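Local structure of LbaCas13a H328A (C2c2) (Lachnospiraceae bacterium NK4A179, 5WLH) at residues Glu501-Leu513 and Val909-Met921. The protein binds a CRISPR guide RNA and, as a Cas13a enzyme, probably uses it to recognise and cleave target RNA. Numbering follows the deposited sequence.
Sequences ETAVYVAFAARHL and VSRFLSPAQANHM. With nucleotides of chain B.
Phe912 O, the carbonyl of the first residue to leave helical geometry after helix 901-911, receives the ring N-H of His512, with ND1 to O at 2.6 Å and an N-H...O angle of 154°. The bond lies in both the carbonyl plane and the imidazole plane. On the same ring, CE1 points edge-on at Gln917 OE1, 3.1 Å away. That oxygen also accepts the backbone N-H of Ser914, while Gln917 N bonds to Ser914 OG, a capping box that starts helix 915-941. The other end of the amide, Gln917 NE2, sits over the centre of the Phe508 ring, 3.1 Å above its plane, the amide steeply tilted to the ring. With CG anti to its carbonyl carbon (chi1 -64°), Tyr505 reaches across to helix 915-941. Its ring takes Met921 CB on one face in a CH-pi contact (4.0 Å to the centroid), with the sulfur set obliquely in a Met-aromatic contact, and Leu913 CD1 lies 3.8 Å from Tyr505 CD1. Replacing Tyr505 by an alanine is likely to leave Met921 and Leu913 without the ring they pack on and to open a gap between the helices. Ala509 is small enough to bring the backbones close, its CB 3.8 Å from Phe912 CB, and Leu513 CD1 lies 3.5 Å from Phe912 CE1. The axes of 501-513 and 915-921 run nearly antiparallel (158°), and Pro915, Ala916 and Asn919 border U35 of chain B, the bound RNA. One imidazole and one amide thus satisfy Phe912 O and Ser914 N where the helix breaks, inside otherwise apolar packing.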
ATOM      1  N   GLU A 501       2.765  -9.489   2.649  1.00 15.66           N
ATOM      2  CA  GLU A 501       4.052  -8.955   3.074  1.00 19.51           C
ATOM      3  C   GLU A 501       5.054 -10.075   3.333  1.00 18.54           C
ATOM      4  O   GLU A 501       6.229  -9.968   2.956  1.00 19.48           O
ATOM      5  CB  GLU A 501       3.865  -8.085   4.318  1.00 20.56           C
ATOM      6  CG  GLU A 501       3.037  -6.810   4.042  1.00 20.27           C
ATOM      7  CD  GLU A 501       2.103  -6.402   5.195  1.00 23.52           C
ATOM      8  OE1 GLU A 501       2.154  -7.022   6.271  1.00 22.41           O
ATOM      9  OE2 GLU A 501       1.310  -5.446   5.011  1.00 23.04           O
ATOM     10  N   THR A 502       4.611 -11.156   3.987  1.00 19.14           N
ATOM     11  CA  THR A 502       5.502 -12.276   4.266  1.00 19.58           C
ATOM     12  C   THR A 502       5.946 -12.955   2.984  1.00 21.03           C
ATOM     13  O   THR A 502       7.094 -13.399   2.875  1.00 20.95           O
ATOM     14  CB  THR A 502       4.797 -13.272   5.200  1.00 23.25           C
ATOM     15  OG1 THR A 502       4.432 -12.588   6.404  1.00 23.93           O
ATOM     16  CG2 THR A 502       5.709 -14.457   5.559  1.00 27.82           C
ATOM     17  N   ALA A 503       5.057 -13.015   1.988  1.00 20.34           N
ATOM     18  CA  ALA A 503       5.407 -13.659   0.729  1.00 21.06           C
ATOM     19  C   ALA A 503       6.583 -12.956   0.074  1.00 18.67           C
ATOM     20  O   ALA A 503       7.426 -13.596  -0.566  1.00 19.60           O
ATOM     21  CB  ALA A 503       4.201 -13.668  -0.209  1.00 23.24           C
ATOM     22  N   VAL A 504       6.645 -11.632   0.215  1.00 17.31           N
ATOM     23  CA  VAL A 504       7.739 -10.860  -0.355  1.00 17.75           C
ATOM     24  C   VAL A 504       9.052 -11.267   0.296  1.00 17.70           C
ATOM     25  O   VAL A 504      10.056 -11.496  -0.385  1.00 19.29           O
ATOM     26  CB  VAL A 504       7.459  -9.355  -0.170  1.00 21.21           C
ATOM     27  CG1 VAL A 504       8.728  -8.516  -0.430  1.00 20.61           C
ATOM     28  CG2 VAL A 504       6.290  -8.922  -1.063  1.00 22.01           C
ATOM     29  N   TYR A 505       9.044 -11.409   1.625  1.00 18.91           N
ATOM     30  CA  TYR A 505      10.269 -11.739   2.347  1.00 20.07           C
ATOM     31  C   TYR A 505      10.702 -13.172   2.091  1.00 18.01           C
ATOM     32  O   TYR A 505      11.911 -13.431   2.031  1.00 21.78           O
ATOM     33  CB  TYR A 505      10.092 -11.480   3.844  1.00 15.52           C
ATOM     34  CG  TYR A 505       9.870 -10.017   4.077  1.00 23.44           C
ATOM     35  CD1 TYR A 505      10.759  -9.078   3.559  1.00 27.44           C
ATOM     36  CD2 TYR A 505       8.741  -9.566   4.734  1.00 25.35           C
ATOM     37  CE1 TYR A 505      10.549  -7.718   3.736  1.00 29.65           C
ATOM     38  CE2 TYR A 505       8.519  -8.218   4.905  1.00 27.15           C
ATOM     39  CZ  TYR A 505       9.416  -7.304   4.408  1.00 29.74           C
ATOM     40  OH  TYR A 505       9.187  -5.955   4.585  1.00 38.06           O
ATOM     41  N   VAL A 506       9.747 -14.099   1.918  1.00 16.28           N
ATOM     42  CA  VAL A 506      10.103 -15.453   1.477  1.00 16.74           C
ATOM     43  C   VAL A 506      10.910 -15.388   0.185  1.00 22.32           C
ATOM     44  O   VAL A 506      11.974 -16.011   0.065  1.00 21.48           O
ATOM     45  CB  VAL A 506       8.848 -16.329   1.312  1.00 17.98           C
ATOM     46  CG1 VAL A 506       9.206 -17.708   0.677  1.00 21.91           C
ATOM     47  CG2 VAL A 506       8.184 -16.539   2.643  1.00 20.27           C
ATOM     48  N   ALA A 507      10.439 -14.596  -0.785  1.00 17.93           N
ATOM     49  CA  ALA A 507      11.164 -14.448  -2.045  1.00 22.70           C
ATOM     50  C   ALA A 507      12.565 -13.883  -1.822  1.00 22.45           C
ATOM     51  O   ALA A 507      13.531 -14.367  -2.420  1.00 22.18           O
ATOM     52  CB  ALA A 507      10.379 -13.552  -3.010  1.00 20.76           C
ATOM     53  N   PHE A 508      12.699 -12.849  -0.971  1.00 19.42           N
ATOM     54  CA  PHE A 508      14.012 -12.258  -0.746  1.00 18.67           C
ATOM     55  C   PHE A 508      14.930 -13.213   0.001  1.00 22.02           C
ATOM     56  O   PHE A 508      16.140 -13.239  -0.248  1.00 21.27           O
ATOM     57  CB  PHE A 508      13.902 -10.938   0.025  1.00 18.48           C
ATOM     58  CG  PHE A 508      13.634  -9.747  -0.864  1.00 23.08           C
ATOM     59  CD1 PHE A 508      14.636  -9.239  -1.685  1.00 24.94           C
ATOM     60  CD2 PHE A 508      12.382  -9.150  -0.894  1.00 26.89           C
ATOM     61  CE1 PHE A 508      14.394  -8.145  -2.517  1.00 24.43           C
ATOM     62  CE2 PHE A 508      12.126  -8.051  -1.730  1.00 23.10           C
ATOM     63  CZ  PHE A 508      13.126  -7.552  -2.536  1.00 24.47           C
ATOM     64  N   ALA A 509      14.385 -13.971   0.949  1.00 19.56           N
ATOM     65  CA  ALA A 509      15.217 -14.924   1.667  1.00 20.00           C
ATOM     66  C   ALA A 509      15.769 -15.960   0.704  1.00 21.57           C
ATOM     67  O   ALA A 509      16.954 -16.313   0.766  1.00 21.26           O
ATOM     68  CB  ALA A 509      14.410 -15.602   2.777  1.00 23.44           C
ATOM     69  N   ALA A 510      14.918 -16.445  -0.205  1.00 22.60           N
ATOM     70  CA  ALA A 510      15.365 -17.401  -1.215  1.00 21.20           C
ATOM     71  C   ALA A 510      16.431 -16.786  -2.109  1.00 22.20           C
ATOM     72  O   ALA A 510      17.460 -17.412  -2.396  1.00 21.60           O
ATOM     73  CB  ALA A 510      14.166 -17.878  -2.040  1.00 17.96           C
ATOM     74  N   ARG A 511      16.198 -15.553  -2.565  1.00 20.41           N
ATOM     75  CA  ARG A 511      17.194 -14.852  -3.368  1.00 22.02           C
ATOM     76  C   ARG A 511      18.527 -14.757  -2.633  1.00 25.28           C
ATOM     77  O   ARG A 511      19.586 -15.084  -3.190  1.00 24.80           O
ATOM     78  CB  ARG A 511      16.681 -13.451  -3.730  1.00 22.48           C
ATOM     79  CG  ARG A 511      17.714 -12.612  -4.473  1.00 24.55           C
ATOM     80  CD  ARG A 511      18.182 -13.360  -5.730  1.00 24.58           C
ATOM     81  NE  ARG A 511      19.055 -12.535  -6.561  1.00 27.32           N
ATOM     82  CZ  ARG A 511      19.447 -12.883  -7.781  1.00 36.59           C
ATOM     83  NH1 ARG A 511      19.053 -14.045  -8.300  1.00 40.81           N
ATOM     84  NH2 ARG A 511      20.229 -12.074  -8.480  1.00 39.60           N
ATOM     85  N   HIS A 512      18.502 -14.295  -1.377  1.00 21.89           N
ATOM     86  CA  HIS A 512      19.755 -14.123  -0.655  1.00 22.16           C
ATOM     87  C   HIS A 512      20.470 -15.454  -0.467  1.00 26.03           C
ATOM     88  O   HIS A 512      21.680 -15.550  -0.696  1.00 26.39           O
ATOM     89  CB  HIS A 512      19.509 -13.427   0.676  1.00 21.40           C
ATOM     90  CG  HIS A 512      18.959 -12.049   0.503  1.00 22.20           C
ATOM     91  ND1 HIS A 512      18.224 -11.404   1.472  1.00 25.74           N
ATOM     92  CD2 HIS A 512      19.021 -11.205  -0.551  1.00 25.12           C
ATOM     93  CE1 HIS A 512      17.862 -10.214   1.025  1.00 22.19           C
ATOM     94  NE2 HIS A 512      18.332 -10.070  -0.202  1.00 27.53           N
ATOM     95  N   LEU A 513      19.746 -16.491  -0.054  1.00 28.00           N
ATOM     96  CA  LEU A 513      20.396 -17.790   0.112  1.00 27.17           C
ATOM     97  C   LEU A 513      20.938 -18.304  -1.215  1.00 26.98           C
ATOM     98  O   LEU A 513      22.006 -18.923  -1.261  1.00 29.46           O
ATOM     99  CB  LEU A 513      19.422 -18.802   0.709  1.00 27.62           C
ATOM    100  CG  LEU A 513      19.948 -20.241   0.889  1.00 27.54           C
ATOM    101  CD1 LEU A 513      21.274 -20.273   1.652  1.00 29.90           C
ATOM    102  CD2 LEU A 513      18.911 -21.062   1.610  1.00 27.06           C
ATOM    103  N   VAL A 909      13.411 -17.643   7.378  1.00 18.42           N
ATOM    104  CA  VAL A 909      13.043 -16.629   6.391  1.00 18.77           C
ATOM    105  C   VAL A 909      13.536 -15.253   6.832  1.00 21.45           C
ATOM    106  O   VAL A 909      14.196 -14.547   6.063  1.00 19.58           O
ATOM    107  CB  VAL A 909      11.526 -16.642   6.123  1.00 20.57           C
ATOM    108  CG1 VAL A 909      11.110 -15.403   5.315  1.00 19.62           C
ATOM    109  CG2 VAL A 909      11.171 -17.882   5.334  1.00 21.65           C
ATOM    110  N   SER A 910      13.260 -14.866   8.082  1.00 19.57           N
ATOM    111  CA  SER A 910      13.680 -13.530   8.511  1.00 20.85           C
ATOM    112  C   SER A 910      15.195 -13.440   8.606  1.00 24.39           C
ATOM    113  O   SER A 910      15.776 -12.382   8.331  1.00 19.40           O
ATOM    114  CB  SER A 910      13.048 -13.161   9.853  1.00 21.41           C
ATOM    115  OG  SER A 910      13.546 -13.970  10.906  1.00 23.95           O
ATOM    116  N   ARG A 911      15.845 -14.552   8.947  1.00 21.97           N
ATOM    117  CA  ARG A 911      17.285 -14.529   9.166  1.00 23.00           C
ATOM    118  C   ARG A 911      18.048 -14.272   7.875  1.00 20.94           C
ATOM    119  O   ARG A 911      19.165 -13.749   7.918  1.00 22.06           O
ATOM    120  CB  ARG A 911      17.732 -15.852   9.801  1.00 22.31           C
ATOM    121  CG  ARG A 911      19.166 -15.840  10.313  1.00 24.18           C
ATOM    122  CD  ARG A 911      19.365 -14.875  11.458  1.00 23.64           C
ATOM    123  NE  ARG A 911      20.739 -14.967  11.953  1.00 25.54           N
ATOM    124  CZ  ARG A 911      21.762 -14.250  11.485  1.00 28.14           C
ATOM    125  NH1 ARG A 911      21.588 -13.353  10.518  1.00 25.70           N
ATOM    126  NH2 ARG A 911      22.969 -14.428  11.997  1.00 27.86           N
ATOM    127  N   PHE A 912      17.476 -14.641   6.726  1.00 20.78           N
ATOM    128  CA  PHE A 912      18.134 -14.452   5.440  1.00 19.44           C
ATOM    129  C   PHE A 912      17.792 -13.118   4.789  1.00 24.02           C
ATOM    130  O   PHE A 912      18.083 -12.928   3.608  1.00 26.97           O
ATOM    131  CB  PHE A 912      17.785 -15.608   4.502  1.00 20.33           C
ATOM    132  CG  PHE A 912      18.739 -16.752   4.628  1.00 24.06           C
ATOM    133  CD1 PHE A 912      19.946 -16.731   3.951  1.00 25.24           C
ATOM    134  CD2 PHE A 912      18.469 -17.799   5.490  1.00 27.91           C
ATOM    135  CE1 PHE A 912      20.847 -17.753   4.097  1.00 25.34           C
ATOM    136  CE2 PHE A 912      19.370 -18.837   5.642  1.00 29.85           C
ATOM    137  CZ  PHE A 912      20.564 -18.811   4.947  1.00 27.95           C
ATOM    138  N   LEU A 913      17.194 -12.195   5.534  1.00 21.52           N
ATOM    139  CA  LEU A 913      16.890 -10.875   4.996  1.00 19.08           C
ATOM    140  C   LEU A 913      18.024  -9.902   5.289  1.00 22.97           C
ATOM    141  O   LEU A 913      18.867 -10.143   6.142  1.00 24.63           O
ATOM    142  CB  LEU A 913      15.596 -10.342   5.603  1.00 20.51           C
ATOM    143  CG  LEU A 913      14.340 -11.173   5.376  1.00 24.80           C
ATOM    144  CD1 LEU A 913      13.175 -10.541   6.135  1.00 17.62           C
ATOM    145  CD2 LEU A 913      14.055 -11.264   3.859  1.00 21.31           C
ATOM    146  N   SER A 914      18.038  -8.784   4.561  1.00 23.10           N
ATOM    147  CA  SER A 914      18.871  -7.674   4.997  1.00 23.30           C
ATOM    148  C   SER A 914      18.342  -7.158   6.335  1.00 22.22           C
ATOM    149  O   SER A 914      17.176  -7.388   6.675  1.00 22.54           O
ATOM    150  CB  SER A 914      18.854  -6.548   3.964  1.00 22.61           C
ATOM    151  OG  SER A 914      17.599  -5.905   4.005  1.00 23.08           O
ATOM    152  N   PRO A 915      19.185  -6.466   7.111  1.00 22.15           N
ATOM    153  CA  PRO A 915      18.694  -5.876   8.371  1.00 24.29           C
ATOM    154  C   PRO A 915      17.504  -4.966   8.161  1.00 22.14           C
ATOM    155  O   PRO A 915      16.565  -4.986   8.961  1.00 21.54           O
ATOM    156  CB  PRO A 915      19.900  -5.086   8.899  1.00 26.28           C
ATOM    157  CG  PRO A 915      21.089  -5.681   8.229  1.00 25.90           C
ATOM    158  CD  PRO A 915      20.630  -6.249   6.914  1.00 20.88           C
ATOM    159  N   ALA A 916      17.525  -4.154   7.103  1.00 21.13           N
ATOM    160  CA  ALA A 916      16.404  -3.257   6.857  1.00 24.34           C
ATOM    161  C   ALA A 916      15.148  -4.043   6.532  1.00 19.95           C
ATOM    162  O   ALA A 916      14.051  -3.669   6.950  1.00 19.53           O
ATOM    163  CB  ALA A 916      16.733  -2.297   5.720  1.00 25.72           C
ATOM    164  N   GLN A 917      15.292  -5.120   5.761  1.00 20.97           N
ATOM    165  CA  GLN A 917      14.135  -5.934   5.431  1.00 20.36           C
ATOM    166  C   GLN A 917      13.597  -6.640   6.661  1.00 17.56           C
ATOM    167  O   GLN A 917      12.384  -6.687   6.867  1.00 19.64           O
ATOM    168  CB  GLN A 917      14.488  -6.957   4.360  1.00 20.51           C
ATOM    169  CG  GLN A 917      14.656  -6.307   3.015  1.00 22.31           C
ATOM    170  CD  GLN A 917      15.131  -7.288   2.014  1.00 23.98           C
ATOM    171  OE1 GLN A 917      15.890  -8.212   2.345  1.00 22.30           O
ATOM    172  NE2 GLN A 917      14.674  -7.127   0.779  1.00 29.88           N
ATOM    173  N   ALA A 918      14.485  -7.181   7.502  1.00 18.36           N
ATOM    174  CA  ALA A 918      13.997  -7.849   8.705  1.00 22.12           C
ATOM    175  C   ALA A 918      13.274  -6.853   9.600  1.00 21.40           C
ATOM    176  O   ALA A 918      12.239  -7.179  10.201  1.00 19.66           O
ATOM    177  CB  ALA A 918      15.161  -8.508   9.458  1.00 20.51           C
ATOM    178  N   ASN A 919      13.804  -5.629   9.691  1.00 21.59           N
ATOM    179  CA  ASN A 919      13.135  -4.592  10.471  1.00 18.00           C
ATOM    180  C   ASN A 919      11.755  -4.298   9.908  1.00 16.91           C
ATOM    181  O   ASN A 919      10.781  -4.145  10.660  1.00 18.35           O
ATOM    182  CB  ASN A 919      13.991  -3.314  10.486  1.00 22.51           C
ATOM    183  CG  ASN A 919      13.310  -2.162  11.222  1.00 34.51           C
ATOM    184  OD1 ASN A 919      13.228  -2.178  12.438  1.00 35.12           O
ATOM    185  ND2 ASN A 919      12.824  -1.155  10.477  1.00 35.18           N
ATOM    186  N   HIS A 920      11.658  -4.185   8.586  1.00 17.34           N
ATOM    187  CA  HIS A 920      10.356  -3.984   7.950  1.00 19.97           C
ATOM    188  C   HIS A 920       9.410  -5.150   8.232  1.00 19.10           C
ATOM    189  O   HIS A 920       8.224  -4.945   8.522  1.00 18.65           O
ATOM    190  CB  HIS A 920      10.522  -3.830   6.436  1.00 23.93           C
ATOM    191  CG  HIS A 920      11.060  -2.507   5.993  1.00 28.37           C
ATOM    192  ND1 HIS A 920      10.715  -1.316   6.594  1.00 30.91           N
ATOM    193  CD2 HIS A 920      11.885  -2.184   4.966  1.00 29.95           C
ATOM    194  CE1 HIS A 920      11.326  -0.320   5.979  1.00 35.43           C
ATOM    195  NE2 HIS A 920      12.038  -0.818   4.985  1.00 34.91           N
ATOM    196  N   MET A 921       9.909  -6.383   8.117  1.00 22.39           N
ATOM    197  CA  MET A 921       9.091  -7.548   8.432  1.00 18.74           C
ATOM    198  C   MET A 921       8.584  -7.487   9.863  1.00 20.45           C
ATOM    199  O   MET A 921       7.406  -7.729  10.120  1.00 21.33           O
ATOM    200  CB  MET A 921       9.889  -8.837   8.208  1.00 20.83           C
ATOM    201  CG  MET A 921       9.077 -10.108   8.381  1.00 26.10           C
ATOM    202  SD  MET A 921      10.186 -11.508   8.065  1.00 28.37           S
ATOM    203  CE  MET A 921       9.024 -12.796   7.625  1.00 30.50           C
TER
ATOM    204  P     U B  35      15.686  -0.477  15.697  1.00 26.88           P
ATOM    205  OP1   U B  35      14.367  -1.145  15.633  1.00 27.89           O
ATOM    206  OP2   U B  35      16.342  -0.554  17.025  1.00 29.32           O
ATOM    207  O5'   U B  35      16.671  -1.053  14.601  1.00 23.09           O
ATOM    208  C5'   U B  35      17.344  -2.278  14.785  1.00 22.91           C
ATOM    209  C4'   U B  35      18.288  -2.499  13.640  1.00 24.40           C
ATOM    210  O4'   U B  35      17.539  -2.597  12.407  1.00 25.77           O
ATOM    211  C3'   U B  35      19.250  -1.353  13.392  1.00 23.58           C
ATOM    212  O3'   U B  35      20.356  -1.431  14.261  1.00 26.39           O
ATOM    213  C2'   U B  35      19.609  -1.522  11.923  1.00 24.15           C
ATOM    214  O2'   U B  35      20.638  -2.483  11.765  1.00 26.17           O
ATOM    215  C1'   U B  35      18.300  -2.084  11.339  1.00 25.19           C
ATOM    216  N1    U B  35      17.517  -1.027  10.665  1.00 24.76           N
ATOM    217  C2    U B  35      17.882  -0.745   9.369  1.00 27.72           C
ATOM    218  O2    U B  35      18.767  -1.342   8.784  1.00 28.28           O
ATOM    219  N3    U B  35      17.159   0.246   8.773  1.00 28.35           N
ATOM    220  C4    U B  35      16.147   0.989   9.340  1.00 29.69           C
ATOM    221  O4    U B  35      15.616   1.865   8.656  1.00 26.59           O
ATOM    222  C5    U B  35      15.830   0.649  10.690  1.00 25.20           C
ATOM    223  C6    U B  35      16.510  -0.330  11.299  1.00 23.61           C
TER